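Local coordinates for uncharacterized protein (Corynebacterium diphtheriae, PDB 3V7B), which is of unknown function but belongs to the DUF2020 family, whose fold is grouped with those of Mog1p and PsbP, at residues Val5-Leu10 with Thr51-Pro56; Asn40-Thr45 with Trp61-Ala66; Thr70-His75 with Val127-Gln132. All coordinates share one frame; numbering follows the deposited sequence.

Overall arrangement
From the N terminus, Val-5 to Leu-10 first meets Thr-51 to Pro-56, the turn between strands 46-50 and 57-61, so contact 1 closes a loop that contains helix 33-40. Contact 2 joins the link after that helix (Asn-40 to Thr-45) to the chain leaving strand 57-61 (Trp-61 to Ala-66), closing a loop that holds the hairpin 46-50/57-61. Its segments alternate with those of contact 1, so the two loops cross, with about 26 Å between centres. Contact 3 follows in series, pairing central strands 69-75 and 124-130 round helix 79-89 and the strands between. It touches both others: Arg-74 and His-75 bind Asp-7, while Asn-131 probably hydrogen-bonds Gln-42.

Contact 1 (Val5-Leu10 with Thr51-Pro56); sequences VHDSAL and TRFDTP
Leu-10 lays its CD1 methyl over one face of the Arg-52 guanidinium, 3.7 Å above the plane and over its centre, and the same methyl packs on the Phe-53 ring, with CD1 3.6 Å from Phe-53 CZ. One branch thus serves two flat groups, while CD2 approaches Arg-52 NH1. The guanidinium is itself anchored by a salt bridge from NH2 to Asp-50, which probably helps to fix the orientation of that face.

The polar half of the contact is a reciprocal pair of aspartates. The backbone N of Asp-7 donates to OD1 of Asp-54 at 2.9 Å, and the N of Asp-54 donates to OD1 of Asp-7 at 2.8 Å. Both bonds are fairly straight, yet each N-H arrives from above the carboxylate plane, and the two planes are turned 72° apart. In each aspartate CG stands beside its own backbone N (chi1 near -60° in both), bringing the carboxylate across to the facing amide. The two OD1 atoms come within 3.4 Å of each other, a closeness these amide donors probably ease. A water adds a further link, donating to Asp-7 OD1 and accepting from Thr-55 N.

His-6 ND1 donates to Asp-54 OD2 at 2.7 Å, on the syn lone pair; the oxygen lies near the imidazole edge, 17° out of the ring plane. Ser-8 OG donates a hydrogen bond to Arg-52 O at 2.8 Å, in the carbonyl plane on a lone pair.

Asp-7 OD2 completes the junction by accepting from Arg-74 NE in a salt bridge and from His-75 N. Through these bonds the N-terminal segment is fixed to the end of strand 69-75, beside the turn joining strands 46-50 and 57-61.

Contact 2 (Asn40-Thr45 with Trp61-Ala66); sequences NGQRMT and WSYPEA
Ser-62 reaches across to the backbone of Arg-43, its OG donating to Arg-43 O in a very short hydrogen bond of 2.5 Å. The hydroxyl stands opposite its own backbone N (chi1 -167°), and CB is crowded to 3.0 Å from the same oxygen, so the packing here is tight. Gln-42 covers the serine from the other segment. Gln-42 CB lies 3.5 Å from Ser-62 OG; beyond it the chain runs extended (chi2 -178°) and carries OE1 to 3.5 Å from Ser-62 CB, where the amide oxygen also accepts from Asn-131. Gln-42 NE2 comes no nearer than 4.1 Å to Tyr-63 OH, a loose approach.

Two residues on, Thr-45 N donates to Trp-61 O at 2.8 Å. Selenomethionine Met-44, bent at chi2, brings SE to 3.6 Å from the same Trp-61 O. The link after helix 33-40 thus meets the chain leaving strand 57-61, just beyond the paired strands 46-50 and 57-61, where Trp-61 also shares backbone bonds with Gly-46.

Two carbonyl-directed bonds, one from a side-chain hydroxyl and one from a peptide N-H, imply a junction held by main-chain acceptors, with the buried Ser-62 hydroxyl satisfied by Arg-43.

Contact 3 (Thr70-His75 with Val127-Gln132); sequences TVMVRH and VVWSNQ. With EDO (1,2-ethanediol), chain C.
This is a buried antiparallel strand pairing at the middle of the sheet, its centre about 1 Å from the centre of the chain. The axes of strands 70-75 and 127-130 approach to 4.8 Å, with their N-to-C directions 170° apart. Thr-70 and Trp-129 form one hydrogen-bonded pair, in which Thr-70 N to Trp-129 O and Trp-129 N to Thr-70 O are both 2.9 Å. Met-72 and Val-127 repeat the exchange, with Val-127 N to Met-72 O at 2.8 Å. Between them lies the non-hydrogen-bonded pair of Val-71 and Val-128, whose CA-H groups point at Val-127 O and Thr-70 O respectively.

The valines of that middle pair run alongside each other from the same face of the sheet, with their CG2 methyls 3.8 Å apart. On this face, helix 135-149 packs on Val-128 through Ala-138, Met-141 and Ala-142.

The opposite face carries Thr-70, Met-72, Val-127 and Trp-129. Val-127 CG1 lies over one face of the indole, offset toward the rim. Selenomethionine Met-72 meets the ring edge near its plane: its CE is 3.7 Å from Trp-129 CH2, brought there by an extended chain that bends only at chi3, 66°. Thr-70 CG2 comes obliquely to Trp-129 CE3. With CG2 turned to the indole, Thr-70 OG1 is hydrogen-bonded at 2.6 Å to O2 of an ethanediol, probably from the crystallisation liquor, which also binds Pro-67 O. Helix 79-89 covers this side, Trp-88 meeting Met-72 and Ala-89 meeting Trp-129.

An antiparallel sheet with helices against both faces of its central strands is the resulting three-layer alpha-beta-alpha sandwich, consistent with the Mog1p/PsbP grouping of the family.

Contact 1 (Val5-Leu10 with Thr51-Pro56)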
loop_
_atom_site.group_PDB
_atom_site.type_symbol
_atom_site.label_atom_id
_atom_site.label_comp_id
_atom_site.label_asym_id
_atom_site.label_seq_id
_atom_site.Cartn_x
_atom_site.Cartn_y
_atom_site.Cartn_z
ATOM N N VAL A 5 19.483 -9.337 4.377
ATOM C CA VAL A 5 17.990 -9.527 4.651
ATOM C C VAL A 5 17.188 -8.254 4.364
ATOM O O VAL A 5 17.596 -7.146 4.728
ATOM C CB VAL A 5 17.692 -10.071 6.106
ATOM C CG1 VAL A 5 17.113 -9.030 7.070
ATOM C CG2 VAL A 5 16.724 -11.248 6.045
ATOM N N HIS A 6 16.050 -8.419 3.710
ATOM C CA HIS A 6 15.196 -7.275 3.373
ATOM C C HIS A 6 14.006 -7.250 4.239
ATOM O O HIS A 6 13.471 -8.295 4.626
ATOM C CB HIS A 6 14.697 -7.363 1.928
ATOM C CG HIS A 6 15.796 -7.298 0.937
ATOM N ND1 HIS A 6 16.508 -6.155 0.724
ATOM C CD2 HIS A 6 16.403 -8.305 0.171
ATOM C CE1 HIS A 6 17.493 -6.412 -0.181
ATOM N NE2 HIS A 6 17.422 -7.726 -0.520
ATOM N N ASP A 7 13.554 -6.034 4.488
ATOM C CA ASP A 7 12.342 -5.777 5.257
ATOM C C ASP A 7 12.309 -6.558 6.613
ATOM O O ASP A 7 11.273 -7.052 7.038
ATOM C CB ASP A 7 11.113 -6.147 4.443
ATOM C CG ASP A 7 10.986 -5.406 3.145
ATOM O OD1 ASP A 7 11.742 -4.439 2.848
ATOM O OD2 ASP A 7 10.007 -5.793 2.423
ATOM N N SER A 8 13.446 -6.596 7.290
ATOM C CA SER A 8 13.573 -7.306 8.582
ATOM C C SER A 8 13.028 -8.750 8.545
ATOM O O SER A 8 12.503 -9.265 9.557
ATOM C CB SER A 8 12.797 -6.508 9.674
ATOM O OG SER A 8 13.092 -5.119 9.680
ATOM N N ALA A 9 13.157 -9.410 7.393
ATOM C CA ALA A 9 12.701 -10.772 7.171
ATOM C C ALA A 9 11.241 -10.955 7.572
ATOM O O ALA A 9 10.854 -12.022 7.984
ATOM C CB ALA A 9 13.635 -11.765 7.878
ATOM N N LEU A 10 10.424 -9.895 7.474
ATOM C CA LEU A 10 9.008 -10.029 7.830
ATOM C C LEU A 10 8.305 -11.002 6.893
ATOM O O LEU A 10 8.642 -11.051 5.713
ATOM C CB LEU A 10 8.266 -8.672 7.801
ATOM C CG LEU A 10 8.636 -7.740 9.000
ATOM C CD1 LEU A 10 8.076 -6.312 8.808
ATOM C CD2 LEU A 10 8.201 -8.276 10.361
ATOM N N THR A 51 9.472 1.803 9.431
ATOM C CA THR A 51 10.798 1.630 8.862
ATOM C C THR A 51 11.329 0.202 9.008
ATOM O O THR A 51 12.533 -0.057 8.752
ATOM C CB THR A 51 11.791 2.577 9.529
ATOM O OG1 THR A 51 11.764 2.346 10.934
ATOM C CG2 THR A 51 11.386 3.995 9.240
ATOM N N ARG A 52 10.473 -0.719 9.448
ATOM C CA ARG A 52 10.884 -2.172 9.347
ATOM C C ARG A 52 11.162 -2.631 7.926
ATOM O O ARG A 52 12.017 -3.510 7.688
ATOM C CB ARG A 52 9.887 -3.108 10.026
ATOM C CG ARG A 52 9.845 -2.917 11.514
ATOM C CD ARG A 52 8.772 -3.794 12.166
ATOM N NE ARG A 52 7.469 -3.524 11.554
ATOM C CZ ARG A 52 6.425 -4.369 11.577
ATOM N NH1 ARG A 52 6.497 -5.534 12.231
ATOM N NH2 ARG A 52 5.269 -4.062 10.968
ATOM N N PHE A 53 10.507 -1.967 7.002
ATOM C CA PHE A 53 10.616 -2.275 5.560
ATOM C C PHE A 53 11.744 -1.447 4.977
ATOM O O PHE A 53 11.889 -0.311 5.369
ATOM C CB PHE A 53 9.306 -1.973 4.899
ATOM C CG PHE A 53 8.140 -2.713 5.534
ATOM C CD1 PHE A 53 7.802 -4.013 5.156
ATOM C CD2 PHE A 53 7.440 -2.139 6.542
ATOM C CE1 PHE A 53 6.729 -4.729 5.784
ATOM C CE2 PHE A 53 6.362 -2.801 7.166
ATOM C CZ PHE A 53 6.007 -4.093 6.788
ATOM N N ASP A 54 12.495 -2.008 4.041
ATOM C CA ASP A 54 13.585 -1.232 3.385
ATOM C C ASP A 54 13.039 0.130 2.895
ATOM O O ASP A 54 13.620 1.195 3.158
ATOM C CB ASP A 54 14.175 -1.963 2.178
ATOM C CG ASP A 54 14.797 -3.324 2.508
ATOM O OD1 ASP A 54 14.968 -3.659 3.703
ATOM O OD2 ASP A 54 15.085 -4.034 1.518
ATOM N N THR A 55 11.910 0.082 2.181
ATOM C CA THR A 55 11.142 1.279 1.857
ATOM C C THR A 55 10.076 1.411 2.905
ATOM O O THR A 55 9.188 0.531 2.997
ATOM C CB THR A 55 10.478 1.202 0.454
ATOM O OG1 THR A 55 11.518 1.119 -0.528
ATOM C CG2 THR A 55 9.663 2.441 0.228
ATOM N N PRO A 56 10.130 2.481 3.713
ATOM C CA PRO A 56 9.122 2.520 4.784
ATOM C C PRO A 56 7.715 2.449 4.296
ATOM O O PRO A 56 7.385 3.060 3.307
ATOM C CB PRO A 56 9.374 3.885 5.449
ATOM C CG PRO A 56 10.810 4.158 5.187
ATOM C CD PRO A 56 10.939 3.714 3.741
HETATM O O HOH W 1 10.654 -2.511 1.326
#

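Contact 2 (Asn40-Thr45 with Trp61-Ala66)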
loop_
_atom_site.group_PDB
_atom_site.type_symbol
_atom_site.label_atom_id
_atom_site.label_comp_id
_atom_site.label_asym_id
_atom_site.label_seq_id
_atom_site.Cartn_x
_atom_site.Cartn_y
_atom_site.Cartn_z
ATOM N N ASN A 40 -7.656 10.243 -1.966
ATOM C CA ASN A 40 -8.483 9.295 -1.157
ATOM C C ASN A 40 -9.813 9.955 -0.702
ATOM O O ASN A 40 -10.844 9.333 -0.762
ATOM C CB ASN A 40 -7.729 8.717 0.006
ATOM C CG ASN A 40 -8.293 7.395 0.482
ATOM O OD1 ASN A 40 -8.654 7.237 1.645
ATOM N ND2 ASN A 40 -8.276 6.436 -0.374
ATOM N N GLY A 41 -9.776 11.214 -0.306
ATOM C CA GLY A 41 -11.020 11.945 -0.140
ATOM C C GLY A 41 -11.415 12.332 1.262
ATOM O O GLY A 41 -12.493 12.921 1.436
ATOM N N GLN A 42 -10.558 12.073 2.238
ATOM C CA GLN A 42 -10.853 12.429 3.619
ATOM C C GLN A 42 -9.767 13.281 4.191
ATOM O O GLN A 42 -8.573 13.081 3.898
ATOM C CB GLN A 42 -11.007 11.196 4.497
ATOM C CG GLN A 42 -12.137 10.286 4.071
ATOM C CD GLN A 42 -12.296 9.069 5.002
ATOM O OE1 GLN A 42 -11.328 8.555 5.558
ATOM N NE2 GLN A 42 -13.538 8.665 5.210
ATOM N N ARG A 43 -10.162 14.258 5.017
ATOM C CA ARG A 43 -9.181 15.051 5.719
ATOM C C ARG A 43 -8.201 14.260 6.603
ATOM O O ARG A 43 -8.591 13.292 7.252
ATOM C CB ARG A 43 -9.876 16.124 6.550
ATOM C CG ARG A 43 -10.664 17.073 5.647
ATOM C CD ARG A 43 -11.505 18.013 6.484
ATOM N NE ARG A 43 -12.374 18.903 5.712
ATOM C CZ ARG A 43 -13.589 18.570 5.245
ATOM N NH1 ARG A 43 -14.086 17.347 5.419
ATOM N NH2 ARG A 43 -14.339 19.454 4.597
HETATM N N MSE A 44 -6.947 14.708 6.643
HETATM C CA MSE A 44 -5.884 14.056 7.432
HETATM C C MSE A 44 -5.912 14.430 8.915
HETATM O O MSE A 44 -5.888 15.639 9.294
HETATM C CB MSE A 44 -4.482 14.402 6.878
HETATM C CG MSE A 44 -3.354 13.388 7.243
HETATM SE SE MSE A 44 -3.491 11.751 6.198
HETATM C CE MSE A 44 -3.190 12.440 4.449
ATOM N N THR A 45 -5.933 13.415 9.748
ATOM C CA THR A 45 -5.700 13.561 11.168
ATOM C C THR A 45 -4.230 13.359 11.507
ATOM O O THR A 45 -3.705 13.995 12.405
ATOM C CB THR A 45 -6.497 12.526 11.982
ATOM O OG1 THR A 45 -7.892 12.829 11.852
ATOM C CG2 THR A 45 -6.155 12.678 13.431
ATOM N N TRP A 61 -4.213 8.403 8.314
ATOM C CA TRP A 61 -5.431 8.412 9.096
ATOM C C TRP A 61 -6.263 9.650 8.910
ATOM O O TRP A 61 -5.748 10.758 8.825
ATOM C CB TRP A 61 -5.108 8.332 10.594
ATOM C CG TRP A 61 -4.803 6.947 11.059
ATOM C CD1 TRP A 61 -5.693 5.951 11.530
ATOM C CD2 TRP A 61 -3.489 6.409 11.212
ATOM N NE1 TRP A 61 -5.021 4.822 11.908
ATOM C CE2 TRP A 61 -3.648 5.061 11.747
ATOM C CE3 TRP A 61 -2.214 6.893 10.918
ATOM C CZ2 TRP A 61 -2.580 4.238 11.929
ATOM C CZ3 TRP A 61 -1.134 6.049 11.160
ATOM C CH2 TRP A 61 -1.326 4.760 11.642
ATOM N N SER A 62 -7.575 9.441 8.868
ATOM C CA SER A 62 -8.572 10.498 9.032
ATOM C C SER A 62 -9.310 10.256 10.347
ATOM O O SER A 62 -8.754 9.661 11.263
ATOM C CB SER A 62 -9.561 10.497 7.884
ATOM O OG SER A 62 -10.349 11.699 7.873
ATOM N N TYR A 63 -10.568 10.660 10.448
ATOM C CA TYR A 63 -11.245 10.535 11.717
ATOM C C TYR A 63 -11.541 9.071 12.177
ATOM O O TYR A 63 -11.553 8.799 13.381
ATOM C CB TYR A 63 -12.532 11.383 11.723
ATOM C CG TYR A 63 -13.576 10.934 10.713
ATOM C CD1 TYR A 63 -14.535 9.934 11.044
ATOM C CD2 TYR A 63 -13.628 11.496 9.436
ATOM C CE1 TYR A 63 -15.496 9.513 10.116
ATOM C CE2 TYR A 63 -14.575 11.079 8.519
ATOM C CZ TYR A 63 -15.500 10.088 8.869
ATOM O OH TYR A 63 -16.408 9.659 7.945
ATOM N N PRO A 64 -11.779 8.126 11.253
ATOM C CA PRO A 64 -12.010 6.756 11.783
ATOM C C PRO A 64 -10.821 6.155 12.519
ATOM O O PRO A 64 -9.659 6.586 12.372
ATOM C CB PRO A 64 -12.295 5.930 10.514
ATOM C CG PRO A 64 -12.747 6.911 9.513
ATOM C CD PRO A 64 -11.976 8.184 9.799
ATOM N N GLU A 65 -11.072 5.121 13.302
ATOM C CA GLU A 65 -9.982 4.389 13.937
ATOM C C GLU A 65 -9.054 3.704 12.886
ATOM O O GLU A 65 -7.775 3.821 12.921
ATOM C CB GLU A 65 -10.597 3.366 14.903
ATOM C CG GLU A 65 -11.450 3.984 16.012
ATOM C CD GLU A 65 -10.622 4.394 17.215
ATOM O OE1 GLU A 65 -9.503 4.917 17.024
ATOM O OE2 GLU A 65 -11.098 4.200 18.358
ATOM N N ALA A 66 -9.679 2.997 11.950
ATOM C CA ALA A 66 -8.979 2.334 10.858
ATOM C C ALA A 66 -8.382 3.398 9.891
ATOM O O ALA A 66 -9.031 4.370 9.543
ATOM C CB ALA A 66 -9.955 1.411 10.102
#

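Contact 3 (Thr70-His75 with Val127-Gln132)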
loop_
_atom_site.group_PDB
_atom_site.type_symbol
_atom_site.label_atom_id
_atom_site.label_comp_id
_atom_site.label_asym_id
_atom_site.label_seq_id
_atom_site.Cartn_x
_atom_site.Cartn_y
_atom_site.Cartn_z
ATOM N N THR A 70 -3.352 2.820 3.436
ATOM C CA THR A 70 -2.105 2.208 3.852
ATOM C C THR A 70 -1.324 1.833 2.597
ATOM O O THR A 70 -1.871 1.180 1.687
ATOM C CB THR A 70 -2.404 0.915 4.670
ATOM O OG1 THR A 70 -3.128 1.231 5.880
ATOM C CG2 THR A 70 -1.109 0.112 4.966
ATOM N N VAL A 71 -0.027 2.174 2.571
ATOM C CA VAL A 71 0.795 1.893 1.410
ATOM C C VAL A 71 1.995 1.123 1.901
ATOM O O VAL A 71 2.705 1.581 2.797
ATOM C CB VAL A 71 1.274 3.174 0.671
ATOM C CG1 VAL A 71 2.235 2.844 -0.459
ATOM C CG2 VAL A 71 0.038 3.972 0.144
HETATM N N MSE A 72 2.161 -0.075 1.330
HETATM C CA MSE A 72 3.227 -0.971 1.710
HETATM C C MSE A 72 4.063 -1.457 0.521
HETATM O O MSE A 72 3.538 -2.005 -0.455
HETATM C CB MSE A 72 2.710 -2.162 2.513
HETATM C CG MSE A 72 3.862 -3.139 2.984
HETATM SE SE MSE A 72 3.121 -4.551 4.100
HETATM C CE MSE A 72 2.062 -5.379 2.658
ATOM N N VAL A 73 5.377 -1.205 0.611
ATOM C CA VAL A 73 6.380 -1.647 -0.322
ATOM C C VAL A 73 7.225 -2.804 0.239
ATOM O O VAL A 73 7.807 -2.711 1.296
ATOM C CB VAL A 73 7.295 -0.491 -0.799
ATOM C CG1 VAL A 73 8.326 -1.039 -1.839
ATOM C CG2 VAL A 73 6.422 0.596 -1.469
ATOM N N ARG A 74 7.253 -3.951 -0.455
ATOM C CA ARG A 74 7.892 -5.143 0.036
ATOM C C ARG A 74 9.041 -5.532 -0.896
ATOM O O ARG A 74 8.894 -5.557 -2.092
ATOM C CB ARG A 74 6.955 -6.324 0.073
ATOM C CG ARG A 74 5.951 -6.381 1.179
ATOM C CD ARG A 74 6.381 -6.001 2.525
ATOM N NE ARG A 74 7.509 -6.836 3.013
ATOM C CZ ARG A 74 7.420 -7.978 3.668
ATOM N NH1 ARG A 74 6.264 -8.446 4.049
ATOM N NH2 ARG A 74 8.527 -8.629 4.011
ATOM N N HIS A 75 10.182 -5.756 -0.352
ATOM C CA HIS A 75 11.260 -6.354 -1.146
ATOM C C HIS A 75 11.422 -7.768 -0.613
ATOM O O HIS A 75 11.953 -8.014 0.510
ATOM C CB HIS A 75 12.541 -5.542 -1.031
ATOM C CG HIS A 75 12.501 -4.225 -1.760
ATOM N ND1 HIS A 75 11.781 -3.142 -1.296
ATOM C CD2 HIS A 75 13.167 -3.791 -2.899
ATOM C CE1 HIS A 75 11.936 -2.112 -2.141
ATOM N NE2 HIS A 75 12.786 -2.501 -3.127
ATOM N N VAL A 127 1.498 -2.808 -2.254
ATOM C CA VAL A 127 0.077 -3.005 -1.901
ATOM C C VAL A 127 -0.464 -1.679 -1.318
ATOM O O VAL A 127 0.154 -1.058 -0.455
ATOM C CB VAL A 127 -0.098 -4.127 -0.815
ATOM C CG1 VAL A 127 -1.542 -4.316 -0.396
ATOM C CG2 VAL A 127 0.558 -5.468 -1.250
ATOM N N VAL A 128 -1.660 -1.294 -1.721
ATOM C CA VAL A 128 -2.269 -0.138 -1.182
ATOM C C VAL A 128 -3.673 -0.582 -0.838
ATOM O O VAL A 128 -4.315 -1.245 -1.665
ATOM C CB VAL A 128 -2.324 1.025 -2.206
ATOM C CG1 VAL A 128 -3.137 2.194 -1.727
ATOM C CG2 VAL A 128 -0.933 1.543 -2.594
ATOM N N TRP A 129 -4.077 -0.249 0.386
ATOM C CA TRP A 129 -5.424 -0.436 0.856
ATOM C C TRP A 129 -5.995 0.972 1.055
ATOM O O TRP A 129 -5.286 1.885 1.507
ATOM C CB TRP A 129 -5.388 -1.138 2.199
ATOM C CG TRP A 129 -5.003 -2.579 2.165
ATOM C CD1 TRP A 129 -5.796 -3.658 1.908
ATOM C CD2 TRP A 129 -3.700 -3.114 2.477
ATOM N NE1 TRP A 129 -5.104 -4.826 2.068
ATOM C CE2 TRP A 129 -3.821 -4.560 2.395
ATOM C CE3 TRP A 129 -2.475 -2.549 2.852
ATOM C CZ2 TRP A 129 -2.779 -5.382 2.680
ATOM C CZ3 TRP A 129 -1.403 -3.381 3.098
ATOM C CH2 TRP A 129 -1.516 -4.748 3.022
ATOM N N SER A 130 -7.257 1.131 0.726
ATOM C CA SER A 130 -7.994 2.352 0.994
ATOM C C SER A 130 -9.290 2.020 1.716
ATOM O O SER A 130 -9.867 0.977 1.491
ATOM C CB SER A 130 -8.359 3.059 -0.310
ATOM O OG SER A 130 -9.371 4.047 -0.102
ATOM N N ASN A 131 -9.762 2.953 2.536
ATOM C CA ASN A 131 -11.054 2.778 3.227
ATOM C C ASN A 131 -12.217 3.139 2.319
ATOM O O ASN A 131 -13.362 3.066 2.748
ATOM C CB ASN A 131 -11.119 3.544 4.582
ATOM C CG ASN A 131 -11.225 5.051 4.411
ATOM O OD1 ASN A 131 -11.087 5.578 3.314
ATOM N ND2 ASN A 131 -11.488 5.765 5.530
ATOM N N GLN A 132 -11.907 3.568 1.082
ATOM C CA GLN A 132 -12.912 4.003 0.101
ATOM C C GLN A 132 -13.355 2.857 -0.796
ATOM O O GLN A 132 -12.670 1.863 -0.908
ATOM C CB GLN A 132 -12.306 5.124 -0.766
ATOM C CG GLN A 132 -11.824 6.278 0.082
ATOM C CD GLN A 132 -12.953 7.060 0.723
ATOM O OE1 GLN A 132 -13.909 7.417 0.066
ATOM N NE2 GLN A 132 -12.829 7.354 2.008
HETATM C C1 EDO C . -8.197 0.593 5.463
HETATM O O1 EDO C . -8.182 0.939 6.858
HETATM C C2 EDO C . -6.900 1.101 4.811
HETATM O O2 EDO C . -5.654 0.643 5.388
#